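Local coordinates for protein gamma-glutamylcyclotransferase (Homo sapiens, PDB 3CRY) that catalyses the formation of 5-oxoproline from gamma-glutamyl dipeptides, may contribute to glutathione homeostasis, and induces cytochrome c release from mitochondria, at residues A[39-44]-A[118-123]. The protein carries 1 engineered substitution. Residues are numbered along the deposited sequence; the frame is centred on the assembly and turned at random. Where two conformers were deposited one is given.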
loop_
_atom_site.group_PDB
_atom_site.type_symbol
_atom_site.label_atom_id
_atom_site.label_comp_id
_atom_site.label_asym_id
_atom_site.label_seq_id
_atom_site.Cartn_x
_atom_site.Cartn_y
_atom_site.Cartn_z
ATOM N N ALA A 39 19.718 11.658 -4.284
ATOM C CA ALA A 39 20.231 12.808 -3.546
ATOM C C ALA A 39 19.382 13.079 -2.309
ATOM O O ALA A 39 18.141 13.047 -2.372
ATOM C CB ALA A 39 20.256 14.030 -4.441
ATOM N N PHE A 40 20.037 13.328 -1.176
ATOM C CA PHE A 40 19.321 13.718 0.045
ATOM C C PHE A 40 18.460 14.949 -0.223
ATOM O O PHE A 40 18.943 15.940 -0.783
ATOM C CB PHE A 40 20.295 14.029 1.193
ATOM C CG PHE A 40 19.605 14.503 2.463
ATOM C CD1 PHE A 40 19.101 13.582 3.382
ATOM C CD2 PHE A 40 19.446 15.874 2.726
ATOM C CE1 PHE A 40 18.460 14.026 4.553
ATOM C CE2 PHE A 40 18.795 16.322 3.893
ATOM C CZ PHE A 40 18.291 15.383 4.802
ATOM N N PHE A 41 17.191 14.874 0.194
ATOM C CA PHE A 41 16.240 15.986 0.037
ATOM C C PHE A 41 15.844 16.590 1.381
ATOM O O PHE A 41 15.997 17.796 1.578
ATOM C CB PHE A 41 15.022 15.529 -0.769
ATOM C CG PHE A 41 14.070 16.637 -1.157
ATOM C CD1 PHE A 41 14.353 17.456 -2.246
ATOM C CD2 PHE A 41 12.865 16.807 -0.479
ATOM C CE1 PHE A 41 13.459 18.474 -2.636
ATOM C CE2 PHE A 41 11.965 17.822 -0.851
ATOM C CZ PHE A 41 12.265 18.657 -1.934
ATOM N N CYS A 42 15.325 15.770 2.302
ATOM C CA CYS A 42 15.034 16.256 3.665
ATOM C C CYS A 42 14.672 15.104 4.593
ATOM O O CYS A 42 14.438 13.983 4.130
ATOM C CB CYS A 42 13.875 17.249 3.634
ATOM S SG CYS A 42 12.270 16.555 3.209
ATOM N N VAL A 43 14.658 15.397 5.899
ATOM C CA VAL A 43 14.120 14.509 6.922
ATOM C C VAL A 43 12.627 14.808 7.038
ATOM O O VAL A 43 12.217 15.964 6.927
ATOM C CB VAL A 43 14.796 14.784 8.281
ATOM C CG1 VAL A 43 14.165 13.947 9.392
ATOM C CG2 VAL A 43 16.295 14.474 8.182
ATOM N N ALA A 44 11.824 13.773 7.238
ATOM C CA ALA A 44 10.370 13.972 7.329
ATOM C C ALA A 44 9.674 12.946 8.216
ATOM O O ALA A 44 10.200 11.843 8.445
ATOM C CB ALA A 44 9.742 14.010 5.930
ATOM N N LYS A 118 6.008 21.555 6.460
ATOM C CA LYS A 118 5.623 21.532 5.045
ATOM C C LYS A 118 5.289 20.088 4.646
ATOM O O LYS A 118 6.048 19.159 4.961
ATOM C CB LYS A 118 6.757 22.090 4.174
ATOM C CG LYS A 118 6.516 22.087 2.651
ATOM C CD LYS A 118 7.875 22.173 1.899
ATOM C CE LYS A 118 7.737 22.085 0.380
ATOM N NZ LYS A 118 9.045 21.667 -0.296
ATOM N N GLU A 119 4.163 19.908 3.957
ATOM C CA GLU A 119 3.756 18.591 3.471
ATOM C C GLU A 119 4.422 18.257 2.130
ATOM O O GLU A 119 4.499 19.104 1.227
ATOM C CB GLU A 119 2.231 18.487 3.363
ATOM C CG GLU A 119 1.726 17.075 3.074
ATOM C CD GLU A 119 0.254 16.916 3.386
ATOM O OE1 GLU A 119 -0.570 17.159 2.480
ATOM O OE2 GLU A 119 -0.061 16.537 4.541
ATOM N N ILE A 120 4.883 17.013 2.020
ATOM C CA ILE A 120 5.573 16.506 0.824
ATOM C C ILE A 120 4.910 15.211 0.377
ATOM O O ILE A 120 4.649 14.346 1.206
ATOM C CB ILE A 120 7.038 16.091 1.138
ATOM C CG1 ILE A 120 7.752 17.104 2.024
ATOM C CG2 ILE A 120 7.814 15.833 -0.163
ATOM C CD1 ILE A 120 9.241 16.905 2.009
ATOM N N THR A 121 4.656 15.068 -0.927
ATOM C CA THR A 121 4.121 13.794 -1.457
ATOM C C THR A 121 5.247 12.871 -1.930
ATOM O O THR A 121 6.047 13.252 -2.801
ATOM C CB THR A 121 3.094 14.035 -2.586
ATOM O OG1 THR A 121 2.054 14.888 -2.085
ATOM C CG2 THR A 121 2.485 12.722 -3.086
ATOM N N CYS A 122 5.287 11.644 -1.395
ATOM C CA CYS A 122 6.389 10.715 -1.678
ATOM C C CYS A 122 5.954 9.320 -2.126
ATOM O O CYS A 122 4.914 8.829 -1.705
ATOM C CB CYS A 122 7.238 10.504 -0.417
ATOM S SG CYS A 122 8.065 11.975 0.194
ATOM N N ARG A 123 6.786 8.689 -2.947
ATOM C CA ARG A 123 6.693 7.239 -3.180
ATOM C C ARG A 123 7.342 6.509 -1.992
ATOM O O ARG A 123 8.356 6.959 -1.452
ATOM C CB ARG A 123 7.422 6.890 -4.480
ATOM C CG ARG A 123 7.253 5.439 -5.005
ATOM C CD ARG A 123 8.090 5.253 -6.277
ATOM N NE ARG A 123 7.761 4.034 -7.041
ATOM C CZ ARG A 123 6.738 3.943 -7.906
ATOM N NH1 ARG A 123 5.918 4.971 -8.105
ATOM N NH2 ARG A 123 6.518 2.808 -8.566
#
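Phe41 and Cys42 face Ile120 between strands that are not sheet neighbours: strand 106-114 lies between 39-46 and 119-126, and the CA atoms of Cys42 and Ile120 are 9.9 Å apart. Two consecutive residues can point the same way because both bond through the backbone to Val83, the pattern of a classic beta bulge; the Phe41 backbone supports this, its psi of -56° departing from extended strand geometry.

Ile120 meets the pair with its terminal methyl. In the conformer given, the CG1-CD1 bond of Ile120 points almost end-on at SG of Cys42, with an angle of 158° at CD1, and the extended chain of Ile120 (chi2 -164°) carries the methyl there. The separation of Ile120 CD1 from Cys42 SG is 3.3 Å, short for a methyl-sulfur contact; because Ile120 was deposited in two conformers, its tightness is doubtful. The same methyl lies at the edge of the Phe41 ring and near its plane, 4.1 Å from CE2 of Phe41, so this is not a CH-pi contact over a face. Within its own strand, Cys42 SG is 3.7 Å from CD2 of Phe41, closing a three-way cluster of sulfur, ring edge and methyl.

Leu18 of strand 16-21, at the opposite margin of the five-stranded antiparallel sheet from Ile120, touches both Phe41 and Ile120, consistent with a sheet curled enough to bring its edge strands together here. The Cys42 side chain lies about 8 Å from that of Phe20, a probable substrate-binding residue, which puts the cluster near the pocket. The contact is essentially apolar, resting on van der Waals packing of a methyl against sulfur and ring edge, and joins two strands that share no direct sheet pairing.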